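Local coordinates for cupin domain protein (Microcystis aeruginosa DIANCHI905, PDB 5ZBF), which acts as a cupin-superfamily isomerase in making the Choi moiety of aeruginosins, binding iron(II) together with 4-hydroxyphenylpyruvic acid, at residues 168-173 against 183-188; 31-36 against 93-98; 139-144 against 200-205. All coordinates share one frame; numbering follows the deposited sequence. Where two conformers were deposited one is given.

Interaction 1: residues 168-173 against 183-188; sequences IFIENE and YYAPSK
The Tyr183 ring is met obliquely, neither squarely over a face nor at an edge, by two isoleucine methyls of 168-173. Ile168 CG2 lies 4.2 Å from Tyr183 CG, while Ile170 CD1 reaches the near end of the same side chain, 3.9 Å from Tyr183 CD1 and 3.8 Å from Tyr183 CB. Both isoleucines cross the tyrosine at about a right angle, Ile168 touching with its branch methyl CG2 and Ile170 with its terminal methyl CD1. The second ring, Tyr184, sets off away from the isoleucines, and one of its faces carries Pro186 N of its own segment, 4.1 Å above the centre. Ile170 CD1 also nears the backbone, 3.7 Å from Tyr184 O, and the methyl of Ala185, 4.3 Å away at CB; these distances belong to one of two deposited Ile170 conformers. The contact is thus apolar, and the phenol hydroxyls are served outside it, Tyr183 OH by Glu157 and Tyr184 OH by Glu156. Beyond Ile170 the chain reverses through Glu171 and Asn172, with Ile170 N bonded to Glu173 O at 2.8 Å. Strand axes 8.5 Å apart at 33° are too distant for backbone pairing and mark the packing of two facing sheets, as in the jelly-roll beta-barrel of a cupin domain.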
ATOM      1  N   ILE A 168      16.720  -1.606  -5.242  1.00 23.99           N
ATOM      2  CA  ILE A 168      16.304  -2.489  -4.142  1.00 23.93           C
ATOM      3  C   ILE A 168      16.951  -3.857  -4.341  1.00 23.72           C
ATOM      4  O   ILE A 168      16.937  -4.377  -5.445  1.00 24.51           O
ATOM      5  CB  ILE A 168      14.766  -2.652  -4.117  1.00 24.95           C
ATOM      6  CG1 ILE A 168      14.088  -1.311  -3.786  1.00 27.36           C
ATOM      7  CG2 ILE A 168      14.335  -3.719  -3.105  1.00 25.09           C
ATOM      8  CD1 ILE A 168      14.255  -0.871  -2.343  1.00 28.40           C
ATOM      9  N   PHE A 169      17.525  -4.413  -3.271  1.00 24.76           N
ATOM     10  CA  PHE A 169      18.093  -5.765  -3.262  1.00 25.13           C
ATOM     11  C   PHE A 169      17.307  -6.596  -2.265  1.00 23.54           C
ATOM     12  O   PHE A 169      17.086  -6.157  -1.146  1.00 24.66           O
ATOM     13  CB  PHE A 169      19.577  -5.747  -2.853  1.00 28.96           C
ATOM     14  CG  PHE A 169      20.167  -7.123  -2.582  1.00 35.47           C
ATOM     15  CD1 PHE A 169      20.082  -7.706  -1.317  1.00 36.31           C
ATOM     16  CD2 PHE A 169      20.829  -7.822  -3.589  1.00 38.84           C
ATOM     17  CE1 PHE A 169      20.627  -8.959  -1.069  1.00 37.57           C
ATOM     18  CE2 PHE A 169      21.381  -9.070  -3.348  1.00 42.09           C
ATOM     19  CZ  PHE A 169      21.282  -9.641  -2.085  1.00 44.09           C
ATOM     20  N   ILE A 170      16.868  -7.776  -2.691  1.00 23.84           N
ATOM     21  CA  ILE A 170      16.201  -8.717  -1.799  0.50 23.89           C
ATOM     22  C   ILE A 170      16.816 -10.103  -1.944  1.00 25.75           C
ATOM     23  O   ILE A 170      16.735 -10.727  -3.011  1.00 28.09           O
ATOM     24  CB  ILE A 170      14.686  -8.776  -2.058  0.50 21.05           C
ATOM     25  CG1 ILE A 170      14.059  -7.422  -1.732  0.50 21.79           C
ATOM     26  CG2 ILE A 170      14.034  -9.860  -1.210  0.50 23.40           C
ATOM     27  CD1 ILE A 170      12.626  -7.306  -2.174  0.50 20.13           C
ATOM     28  N   GLU A 171      17.446 -10.549  -0.854  1.00 27.91           N
ATOM     29  CA  GLU A 171      18.074 -11.875  -0.670  1.00 31.68           C
ATOM     30  C   GLU A 171      19.238 -12.177  -1.589  1.00 34.10           C
ATOM     31  O   GLU A 171      20.362 -12.431  -1.128  1.00 42.02           O
ATOM     32  CB  GLU A 171      17.045 -13.021  -0.768  1.00 36.62           C
ATOM     33  CG  GLU A 171      17.505 -14.369  -0.200  1.00 52.21           C
ATOM     34  CD  GLU A 171      17.488 -14.435   1.325  1.00 71.63           C
ATOM     35  OE1 GLU A 171      17.857 -13.442   1.995  1.00 44.78           O
ATOM     36  OE2 GLU A 171      17.123 -15.486   1.865  1.00101.26           O
ATOM     37  N   ASN A 172      18.942 -12.202  -2.880  1.00 31.08           N
ATOM     38  CA  ASN A 172      19.873 -12.641  -3.897  1.00 31.16           C
ATOM     39  C   ASN A 172      19.478 -12.087  -5.279  1.00 31.20           C
ATOM     40  O   ASN A 172      19.889 -12.628  -6.306  1.00 41.06           O
ATOM     41  CB  ASN A 172      19.888 -14.180  -3.900  0.50 25.74           C
ATOM     42  CG  ASN A 172      18.479 -14.779  -3.822  0.50 21.76           C
ATOM     43  OD1 ASN A 172      17.533 -14.209  -4.341  0.50 19.82           O
ATOM     44  ND2 ASN A 172      18.339 -15.917  -3.141  0.50 23.99           N
ATOM     45  N   GLU A 173      18.721 -10.984  -5.282  1.00 27.00           N
ATOM     46  CA  GLU A 173      18.089 -10.431  -6.478  1.00 28.51           C
ATOM     47  C   GLU A 173      18.056  -8.900  -6.360  1.00 27.88           C
ATOM     48  O   GLU A 173      17.777  -8.385  -5.285  1.00 30.25           O
ATOM     49  CB  GLU A 173      16.656 -10.979  -6.572  1.00 31.43           C
ATOM     50  CG  GLU A 173      16.161 -11.173  -7.979  1.00 32.83           C
ATOM     51  CD  GLU A 173      14.743 -11.706  -8.044  1.00 29.60           C
ATOM     52  OE1 GLU A 173      14.417 -12.705  -7.371  1.00 31.02           O
ATOM     53  OE2 GLU A 173      13.955 -11.133  -8.799  1.00 34.35           O
ATOM     54  N   TYR A 183       8.083  -4.116  -4.596  1.00 19.47           N
ATOM     55  CA  TYR A 183       8.895  -5.211  -4.095  1.00 19.72           C
ATOM     56  C   TYR A 183       8.103  -5.952  -3.028  1.00 16.97           C
ATOM     57  O   TYR A 183       7.243  -5.371  -2.348  1.00 19.77           O
ATOM     58  CB  TYR A 183      10.267  -4.746  -3.569  1.00 21.74           C
ATOM     59  CG  TYR A 183      10.218  -3.922  -2.305  1.00 21.85           C
ATOM     60  CD1 TYR A 183      10.128  -4.525  -1.055  1.00 21.70           C
ATOM     61  CD2 TYR A 183      10.240  -2.538  -2.359  1.00 21.55           C
ATOM     62  CE1 TYR A 183      10.062  -3.763   0.110  1.00 22.97           C
ATOM     63  CE2 TYR A 183      10.193  -1.767  -1.206  1.00 22.65           C
ATOM     64  CZ  TYR A 183      10.099  -2.378   0.027  1.00 23.22           C
ATOM     65  OH  TYR A 183      10.042  -1.595   1.160  1.00 28.20           O
ATOM     66  N   TYR A 184       8.421  -7.228  -2.886  1.00 20.14           N
ATOM     67  CA  TYR A 184       7.858  -8.069  -1.846  1.00 21.62           C
ATOM     68  C   TYR A 184       8.997  -8.798  -1.147  1.00 22.46           C
ATOM     69  O   TYR A 184       9.740  -9.543  -1.782  1.00 22.37           O
ATOM     70  CB  TYR A 184       6.874  -9.073  -2.448  1.00 23.82           C
ATOM     71  CG  TYR A 184       6.462 -10.155  -1.479  1.00 24.45           C
ATOM     72  CD1 TYR A 184       5.948  -9.830  -0.231  1.00 27.37           C
ATOM     73  CD2 TYR A 184       6.590 -11.508  -1.809  1.00 26.32           C
ATOM     74  CE1 TYR A 184       5.565 -10.817   0.668  1.00 26.98           C
ATOM     75  CE2 TYR A 184       6.206 -12.498  -0.918  1.00 27.20           C
ATOM     76  CZ  TYR A 184       5.698 -12.145   0.321  1.00 27.97           C
ATOM     77  OH  TYR A 184       5.321 -13.117   1.228  1.00 32.67           O
ATOM     78  N   ALA A 185       9.126  -8.568   0.155  1.00 23.44           N
ATOM     79  CA  ALA A 185      10.162  -9.212   0.965  1.00 23.84           C
ATOM     80  C   ALA A 185       9.492 -10.125   1.979  1.00 22.56           C
ATOM     81  O   ALA A 185       8.935  -9.643   2.963  1.00 25.40           O
ATOM     82  CB  ALA A 185      11.015  -8.171   1.676  1.00 23.72           C
ATOM     83  N   PRO A 186       9.526 -11.446   1.737  1.00 26.40           N
ATOM     84  CA  PRO A 186       8.977 -12.377   2.712  1.00 29.03           C
ATOM     85  C   PRO A 186       9.696 -12.282   4.043  1.00 28.27           C
ATOM     86  O   PRO A 186      10.782 -11.691   4.130  1.00 27.31           O
ATOM     87  CB  PRO A 186       9.236 -13.755   2.086  1.00 32.31           C
ATOM     88  CG  PRO A 186       9.421 -13.500   0.644  1.00 30.30           C
ATOM     89  CD  PRO A 186      10.017 -12.134   0.531  1.00 27.33           C
ATOM     90  N   SER A 187       9.098 -12.877   5.069  1.00 30.43           N
ATOM     91  CA  SER A 187       9.728 -12.937   6.384  1.00 30.12           C
ATOM     92  C   SER A 187      11.160 -13.451   6.280  1.00 32.24           C
ATOM     93  O   SER A 187      11.436 -14.428   5.577  1.00 33.17           O
ATOM     94  CB  SER A 187       8.923 -13.826   7.332  1.00 37.91           C
ATOM     95  OG  SER A 187       7.746 -13.160   7.753  1.00 45.74           O
ATOM     96  N   LYS A 188      12.065 -12.740   6.949  1.00 33.87           N
ATOM     97  CA  LYS A 188      13.460 -13.167   7.154  1.00 34.61           C
ATOM     98  C   LYS A 188      14.418 -12.985   5.971  1.00 32.42           C
ATOM     99  O   LYS A 188      15.598 -13.287   6.103  1.00 41.48           O
ATOM    100  CB  LYS A 188      13.536 -14.617   7.683  0.50 27.32           C
ATOM    101  CG  LYS A 188      12.940 -14.793   9.068  0.50 25.98           C
ATOM    102  CD  LYS A 188      12.944 -16.253   9.488  0.50 26.69           C
ATOM    103  CE  LYS A 188      13.053 -16.411  10.997  0.50 26.90           C
ATOM    104  NZ  LYS A 188      12.454 -15.276  11.751  0.50 28.17           N
TER

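Interaction 2: residues 31-36 against 93-98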
ATOM      1  N   LEU A  31      -2.722  -1.851  -7.528  1.00 16.43           N
ATOM      2  CA  LEU A  31      -2.821  -0.440  -7.843  1.00 15.14           C
ATOM      3  C   LEU A  31      -4.131  -0.260  -8.607  1.00 16.03           C
ATOM      4  O   LEU A  31      -4.442  -1.065  -9.493  1.00 20.62           O
ATOM      5  CB  LEU A  31      -1.638   0.012  -8.707  1.00 17.74           C
ATOM      6  CG  LEU A  31      -0.235  -0.057  -8.118  1.00 19.72           C
ATOM      7  CD1 LEU A  31       0.808   0.209  -9.196  1.00 22.54           C
ATOM      8  CD2 LEU A  31      -0.092   0.924  -6.967  1.00 21.94           C
ATOM      9  N   SER A  32      -4.879   0.773  -8.235  1.00 16.58           N
ATOM     10  CA  SER A  32      -6.227   1.038  -8.751  0.50 19.47           C
ATOM     11  C   SER A  32      -6.305   2.365  -9.486  1.00 18.99           C
ATOM     12  O   SER A  32      -5.670   3.333  -9.082  1.00 20.21           O
ATOM     13  CB  SER A  32      -7.221   1.112  -7.587  0.50 25.81           C
ATOM     14  OG  SER A  32      -7.491  -0.167  -7.047  0.50 34.15           O
ATOM     15  N   VAL A  33      -7.113   2.409 -10.544  1.00 18.26           N
ATOM     16  CA  VAL A  33      -7.498   3.651 -11.175  1.00 19.39           C
ATOM     17  C   VAL A  33      -9.025   3.618 -11.251  1.00 17.29           C
ATOM     18  O   VAL A  33      -9.605   2.773 -11.954  1.00 20.25           O
ATOM     19  CB  VAL A  33      -6.902   3.830 -12.582  1.00 22.43           C
ATOM     20  CG1 VAL A  33      -7.296   5.192 -13.137  1.00 23.22           C
ATOM     21  CG2 VAL A  33      -5.382   3.669 -12.548  1.00 27.00           C
ATOM     22  N   ILE A  34      -9.656   4.525 -10.516  1.00 16.61           N
ATOM     23  CA  ILE A  34     -11.112   4.656 -10.490  1.00 19.18           C
ATOM     24  C   ILE A  34     -11.529   5.886 -11.301  1.00 18.66           C
ATOM     25  O   ILE A  34     -11.049   7.003 -11.070  1.00 18.91           O
ATOM     26  CB  ILE A  34     -11.659   4.747  -9.050  1.00 20.64           C
ATOM     27  CG1 ILE A  34     -11.350   3.452  -8.279  1.00 24.66           C
ATOM     28  CG2 ILE A  34     -13.160   5.030  -9.049  1.00 22.31           C
ATOM     29  CD1 ILE A  34     -11.838   3.454  -6.849  1.00 28.36           C
ATOM     30  N   ALA A  35     -12.455   5.678 -12.238  1.00 18.65           N
ATOM     31  CA  ALA A  35     -12.856   6.725 -13.170  1.00 19.72           C
ATOM     32  C   ALA A  35     -13.452   7.954 -12.477  1.00 19.18           C
ATOM     33  O   ALA A  35     -14.043   7.842 -11.400  1.00 18.58           O
ATOM     34  CB  ALA A  35     -13.862   6.168 -14.165  1.00 22.61           C
ATOM     35  N   PRO A  36     -13.329   9.130 -13.112  1.00 20.49           N
ATOM     36  CA  PRO A  36     -14.021  10.316 -12.632  1.00 20.13           C
ATOM     37  C   PRO A  36     -15.486  10.043 -12.295  1.00 19.30           C
ATOM     38  O   PRO A  36     -16.178   9.325 -13.027  1.00 19.81           O
ATOM     39  CB  PRO A  36     -13.891  11.287 -13.813  1.00 23.25           C
ATOM     40  CG  PRO A  36     -12.609  10.899 -14.464  1.00 24.62           C
ATOM     41  CD  PRO A  36     -12.538   9.409 -14.329  1.00 23.13           C
ATOM     42  N   PRO A  93      -9.579  11.190 -12.185  1.00 21.10           N
ATOM     43  CA  PRO A  93      -9.432   9.809 -11.711  1.00 20.69           C
ATOM     44  C   PRO A  93      -8.863   9.750 -10.304  1.00 20.63           C
ATOM     45  O   PRO A  93      -8.152  10.660  -9.885  1.00 22.70           O
ATOM     46  CB  PRO A  93      -8.435   9.184 -12.699  1.00 24.38           C
ATOM     47  CG  PRO A  93      -7.722  10.339 -13.319  1.00 28.26           C
ATOM     48  CD  PRO A  93      -8.695  11.479 -13.329  1.00 25.35           C
ATOM     49  N   MET A  94      -9.208   8.693  -9.580  1.00 19.01           N
ATOM     50  CA  MET A  94      -8.583   8.402  -8.294  1.00 19.23           C
ATOM     51  C   MET A  94      -7.552   7.303  -8.551  1.00 18.53           C
ATOM     52  O   MET A  94      -7.883   6.231  -9.088  1.00 18.36           O
ATOM     53  CB  MET A  94      -9.640   7.945  -7.287  1.00 18.92           C
ATOM     54  CG  MET A  94      -9.198   7.790  -5.821  1.00 19.87           C
ATOM     55  SD  MET A  94      -8.019   6.459  -5.510  1.00 21.21           S
ATOM     56  CE  MET A  94      -8.945   5.082  -6.150  1.00 23.44           C
ATOM     57  N   ILE A  95      -6.294   7.585  -8.230  1.00 17.48           N
ATOM     58  CA  ILE A  95      -5.256   6.564  -8.287  1.00 17.82           C
ATOM     59  C   ILE A  95      -4.976   6.128  -6.851  1.00 16.55           C
ATOM     60  O   ILE A  95      -4.685   6.974  -6.008  1.00 17.78           O
ATOM     61  CB  ILE A  95      -3.962   7.086  -8.945  1.00 19.73           C
ATOM     62  CG1 ILE A  95      -4.227   7.783 -10.305  1.00 24.75           C
ATOM     63  CG2 ILE A  95      -2.957   5.948  -9.080  1.00 21.40           C
ATOM     64  CD1 ILE A  95      -4.939   6.961 -11.336  1.00 29.48           C
ATOM     65  N   GLY A  96      -5.089   4.827  -6.565  1.00 15.60           N
ATOM     66  CA  GLY A  96      -4.891   4.314  -5.206  1.00 17.17           C
ATOM     67  C   GLY A  96      -4.278   2.937  -5.157  1.00 15.82           C
ATOM     68  O   GLY A  96      -3.869   2.395  -6.174  1.00 16.67           O
ATOM     69  N   PHE A  97      -4.169   2.382  -3.948  1.00 16.72           N
ATOM     70  CA  PHE A  97      -3.788   0.981  -3.818  1.00 17.26           C
ATOM     71  C   PHE A  97      -4.625   0.338  -2.742  1.00 17.71           C
ATOM     72  O   PHE A  97      -5.191   1.036  -1.895  1.00 17.64           O
ATOM     73  CB  PHE A  97      -2.294   0.799  -3.515  1.00 19.58           C
ATOM     74  CG  PHE A  97      -1.876   1.224  -2.127  1.00 20.12           C
ATOM     75  CD1 PHE A  97      -1.869   0.324  -1.070  1.00 22.81           C
ATOM     76  CD2 PHE A  97      -1.454   2.514  -1.895  1.00 21.94           C
ATOM     77  CE1 PHE A  97      -1.460   0.712   0.198  1.00 22.29           C
ATOM     78  CE2 PHE A  97      -1.038   2.909  -0.643  1.00 24.01           C
ATOM     79  CZ  PHE A  97      -1.043   2.009   0.413  1.00 23.45           C
ATOM     80  N   ASP A  98      -4.719  -0.989  -2.815  1.00 16.18           N
ATOM     81  CA  ASP A  98      -5.346  -1.815  -1.774  0.50 19.05           C
ATOM     82  C   ASP A  98      -4.497  -3.047  -1.519  1.00 18.48           C
ATOM     83  O   ASP A  98      -3.765  -3.494  -2.405  1.00 18.98           O
ATOM     84  CB  ASP A  98      -6.729  -2.343  -2.186  0.50 25.70           C
ATOM     85  CG  ASP A  98      -7.624  -1.290  -2.786  0.50 27.34           C
ATOM     86  OD1 ASP A  98      -7.765  -1.278  -4.027  0.50 31.33           O
ATOM     87  OD2 ASP A  98      -8.212  -0.506  -2.016  0.50 34.52           O
TER
HETATM   88  O   HOH W   1      -8.573   1.179  -4.574  1.00 42.34           O
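Val33 and Ile95 lie side by side and point the same way, the isoleucine methyl CD1 resting against both valine branches. The gap from Ile95 CD1 to Val33 CG1 is 3.5 Å, tighter than usual carbon contact. On the opposite face, Ile34 and Met94 also run alongside each other: the methionine bends at chi2 (-67°) and chi3 (-57°), which turns its terminal methyl back onto the isoleucine, with Met94 CE only 3.4 Å from Ile34 CD1. Leu31 shares the face of Val33 and meets Phe97 through its CD2. Pro36 and Pro93 touch ring to ring where the strands end.

Between the two faces the antiparallel backbone is tied at two hydrogen-bonded pairs. Ile34 N reaches Met94 O at 2.8 Å in the carbonyl plane, whereas Ser32 N approaches from well above the plane of the Gly96 carbonyl. Beside Ser32, in the conformers given, a water lies 3.0 Å from Ser32 OG and donates to Asp98 OD1 at 2.6 Å.

Asp98 OD1 additionally accepts from Gln30 of the ligand pocket. On the face of Ser32, Ile34 and Met94, apolar pairing thus yields to a polar network; with the Asp98 side chain about 5 Å from bound 4-hydroxyphenylpyruvic acid and 7 Å from iron, this is consistent with a second shell.

Interaction 3: residues 139-144 against 200-205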
ATOM      1  N   MET A 139       5.133   5.719   5.355  1.00 19.45           N
ATOM      2  CA  MET A 139       5.493   6.551   4.204  1.00 20.04           C
ATOM      3  C   MET A 139       6.671   7.413   4.630  1.00 21.42           C
ATOM      4  O   MET A 139       6.638   8.018   5.699  1.00 24.71           O
ATOM      5  CB  MET A 139       4.329   7.454   3.805  1.00 22.15           C
ATOM      6  CG  MET A 139       4.562   8.246   2.528  1.00 24.43           C
ATOM      7  SD  MET A 139       3.105   9.131   1.928  1.00 29.55           S
ATOM      8  CE  MET A 139       2.844  10.339   3.219  1.00 33.35           C
ATOM      9  N   MET A 140       7.699   7.481   3.796  1.00 20.48           N
ATOM     10  CA  MET A 140       8.915   8.187   4.178  1.00 22.25           C
ATOM     11  C   MET A 140       9.718   8.635   2.979  1.00 24.35           C
ATOM     12  O   MET A 140       9.711   7.981   1.941  1.00 24.45           O
ATOM     13  CB  MET A 140       9.782   7.279   5.038  1.00 25.51           C
ATOM     14  CG  MET A 140      10.320   6.064   4.316  1.00 29.49           C
ATOM     15  SD  MET A 140      11.100   4.924   5.464  1.00 38.38           S
ATOM     16  CE  MET A 140      12.489   5.892   6.029  1.00 37.25           C
ATOM     17  N   LYS A 141      10.437   9.740   3.153  1.00 23.44           N
ATOM     18  CA  LYS A 141      11.320  10.240   2.110  1.00 24.19           C
ATOM     19  C   LYS A 141      12.680   9.592   2.272  1.00 25.39           C
ATOM     20  O   LYS A 141      13.260   9.616   3.369  1.00 29.98           O
ATOM     21  CB  LYS A 141      11.444  11.761   2.178  1.00 27.01           C
ATOM     22  CG  LYS A 141      10.253  12.473   1.572  0.70 28.18           C
ATOM     23  CD  LYS A 141      10.548  13.930   1.247  0.50 29.91           C
ATOM     24  CE  LYS A 141       9.681  14.425   0.100  0.50 27.60           C
ATOM     25  NZ  LYS A 141       8.263  14.612   0.503  0.50 29.51           N
ATOM     26  N   ILE A 142      13.165   8.998   1.189  1.00 24.03           N
ATOM     27  CA  ILE A 142      14.524   8.467   1.111  1.00 26.48           C
ATOM     28  C   ILE A 142      15.369   9.555   0.457  1.00 25.70           C
ATOM     29  O   ILE A 142      15.225   9.802  -0.734  1.00 26.01           O
ATOM     30  CB  ILE A 142      14.598   7.178   0.255  1.00 24.41           C
ATOM     31  CG1 ILE A 142      13.572   6.126   0.726  1.00 23.10           C
ATOM     32  CG2 ILE A 142      16.016   6.604   0.278  1.00 25.71           C
ATOM     33  CD1 ILE A 142      13.721   5.687   2.170  1.00 29.18           C
ATOM     34  N   PRO A 143      16.249  10.224   1.227  1.00 24.87           N
ATOM     35  CA  PRO A 143      17.002  11.331   0.620  1.00 28.99           C
ATOM     36  C   PRO A 143      17.911  10.911  -0.538  1.00 25.50           C
ATOM     37  O   PRO A 143      18.356   9.770  -0.592  1.00 25.87           O
ATOM     38  CB  PRO A 143      17.848  11.857   1.785  1.00 32.34           C
ATOM     39  CG  PRO A 143      17.132  11.413   3.014  1.00 33.73           C
ATOM     40  CD  PRO A 143      16.545  10.081   2.663  1.00 29.89           C
ATOM     41  N   SER A 144      18.180  11.833  -1.454  1.00 26.93           N
ATOM     42  CA  SER A 144      19.161  11.606  -2.513  1.00 27.16           C
ATOM     43  C   SER A 144      20.460  11.086  -1.919  1.00 24.87           C
ATOM     44  O   SER A 144      20.976  11.659  -0.964  1.00 27.99           O
ATOM     45  CB  SER A 144      19.458  12.899  -3.270  1.00 29.25           C
ATOM     46  OG  SER A 144      20.522  12.695  -4.177  1.00 34.51           O
ATOM     47  N   ASP A 200      14.837  13.321  -3.745  1.00 29.26           N
ATOM     48  CA  ASP A 200      14.314  12.608  -2.599  1.00 29.19           C
ATOM     49  C   ASP A 200      13.123  11.790  -3.081  1.00 29.13           C
ATOM     50  O   ASP A 200      12.282  12.295  -3.827  1.00 33.57           O
ATOM     51  CB  ASP A 200      13.925  13.601  -1.507  1.00 35.22           C
ATOM     52  CG  ASP A 200      15.080  14.531  -1.138  1.00 42.07           C
ATOM     53  OD1 ASP A 200      16.242  14.075  -1.189  1.00 43.14           O
ATOM     54  OD2 ASP A 200      14.831  15.716  -0.830  1.00 45.11           O
ATOM     55  N   ILE A 201      13.094  10.519  -2.686  1.00 24.91           N
ATOM     56  CA  ILE A 201      12.112   9.557  -3.174  1.00 23.32           C
ATOM     57  C   ILE A 201      11.094   9.260  -2.079  1.00 24.76           C
ATOM     58  O   ILE A 201      11.461   8.953  -0.950  1.00 26.62           O
ATOM     59  CB  ILE A 201      12.803   8.256  -3.637  1.00 26.17           C
ATOM     60  CG1 ILE A 201      13.603   8.536  -4.920  1.00 28.72           C
ATOM     61  CG2 ILE A 201      11.786   7.138  -3.857  1.00 28.04           C
ATOM     62  CD1 ILE A 201      14.377   7.353  -5.437  1.00 27.44           C
ATOM     63  N   ASN A 202       9.814   9.360  -2.426  1.00 21.88           N
ATOM     64  CA  ASN A 202       8.740   9.032  -1.503  1.00 22.42           C
ATOM     65  C   ASN A 202       8.423   7.539  -1.595  1.00 23.42           C
ATOM     66  O   ASN A 202       8.003   7.057  -2.642  1.00 20.93           O
ATOM     67  CB  ASN A 202       7.508   9.889  -1.809  1.00 24.67           C
ATOM     68  CG  ASN A 202       7.757  11.369  -1.555  1.00 33.08           C
ATOM     69  OD1 ASN A 202       7.913  11.781  -0.407  1.00 42.89           O
ATOM     70  ND2 ASN A 202       7.803  12.180  -2.620  1.00 38.78           N
ATOM     71  N   LEU A 203       8.657   6.825  -0.496  1.00 21.07           N
ATOM     72  CA  LEU A 203       8.475   5.378  -0.421  1.00 20.37           C
ATOM     73  C   LEU A 203       7.322   5.072   0.505  1.00 18.14           C
ATOM     74  O   LEU A 203       7.176   5.714   1.541  1.00 20.09           O
ATOM     75  CB  LEU A 203       9.747   4.698   0.091  1.00 24.08           C
ATOM     76  CG  LEU A 203       9.673   3.167   0.225  1.00 26.18           C
ATOM     77  CD1 LEU A 203      10.981   2.502  -0.180  1.00 33.65           C
ATOM     78  CD2 LEU A 203       9.274   2.768   1.635  1.00 28.61           C
ATOM     79  N   ILE A 204       6.483   4.111   0.104  1.00 17.11           N
ATOM     80  CA  ILE A 204       5.451   3.577   0.976  1.00 17.69           C
ATOM     81  C   ILE A 204       5.737   2.094   1.178  1.00 17.55           C
ATOM     82  O   ILE A 204       5.975   1.356   0.229  1.00 17.71           O
ATOM     83  CB  ILE A 204       4.044   3.774   0.364  1.00 17.96           C
ATOM     84  CG1 ILE A 204       3.715   5.269   0.269  1.00 18.79           C
ATOM     85  CG2 ILE A 204       2.973   3.012   1.155  1.00 19.22           C
ATOM     86  CD1 ILE A 204       2.475   5.558  -0.553  1.00 21.38           C
ATOM     87  N   LYS A 205       5.731   1.656   2.433  1.00 19.88           N
ATOM     88  CA  LYS A 205       5.831   0.234   2.709  1.00 22.18           C
ATOM     89  C   LYS A 205       4.702  -0.203   3.627  1.00 19.95           C
ATOM     90  O   LYS A 205       4.167   0.591   4.395  1.00 20.23           O
ATOM     91  CB  LYS A 205       7.203  -0.138   3.268  1.00 25.88           C
ATOM     92  CG  LYS A 205       7.579   0.572   4.536  1.00 27.24           C
ATOM     93  CD  LYS A 205       8.981   0.179   4.961  1.00 31.30           C
ATOM     94  CE  LYS A 205       9.370   0.943   6.208  1.00 31.49           C
ATOM     95  NZ  LYS A 205      10.729   0.584   6.690  1.00 36.76           N
TER
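Ile142 and Leu203 belong to the buried side of this antiparallel pair, Ile142 CG1 coming within 4.1 Å of Leu203 CB. Met140 and Ile201 share that face, and all four residues are buried, although Met140 CG stays 4.4 Å from Leu203 CD2, a looser fit. Four backbone bonds tie the two strands together, among them Ile142 N to Ile201 O at 2.7 Å, nearly straight at 173°. On the reverse face, which runs out to solvent, Met139 CG and Ile204 CG1 make a closer pair at 3.8 Å.

Further along the face of Met139 and Ile204, toward solvent, the character changes. Lys141 and Asn202 run side by side, and a bend at the end of the lysine chain turns the ammonium onto the amide: Lys141 NZ gives a 3.0 Å bond to Asn202 OD1, in the carbonyl plane and on a lone pair. The same oxygen rests 3.1 Å from Lys141 CG, so the lysine wraps round it. At the exposed end, Asp200 OD1 accepts Ser144 N at 3.0 Å, nearly along the C-O axis, linking the segments just beyond the strand ends.

Strand 126-131 flanks 135-142, with Met139 touching Gln128, while strand 156-161 flanks 201-208. Ile201 and Leu203 both pack on Ile161 and reach across to Leu166 of strand 166-170, in the facing sheet of the second cupin domain.

Interactions 2 and 3 are corresponding antiparallel strand pairings, one in each cupin domain, both with strand axes at 147° and four backbone bonds across. Both are only partly buried, and interaction 3 alone includes exposed residues. Interaction 1 is different in kind: it joins two sheets of the second domain by side chains alone, all its touching residues are buried, and along the chain it is nested inside the loop closed by interaction 3. The two meet where Tyr183 OH packs on Lys205 CB. Interaction 2 touches interaction 3 through Phe97 CZ and Ile204 CG2, a link between the domains. Chemistry follows place: the polar side of interaction 2 leads to the iron site, whereas that of interaction 3 faces solvent.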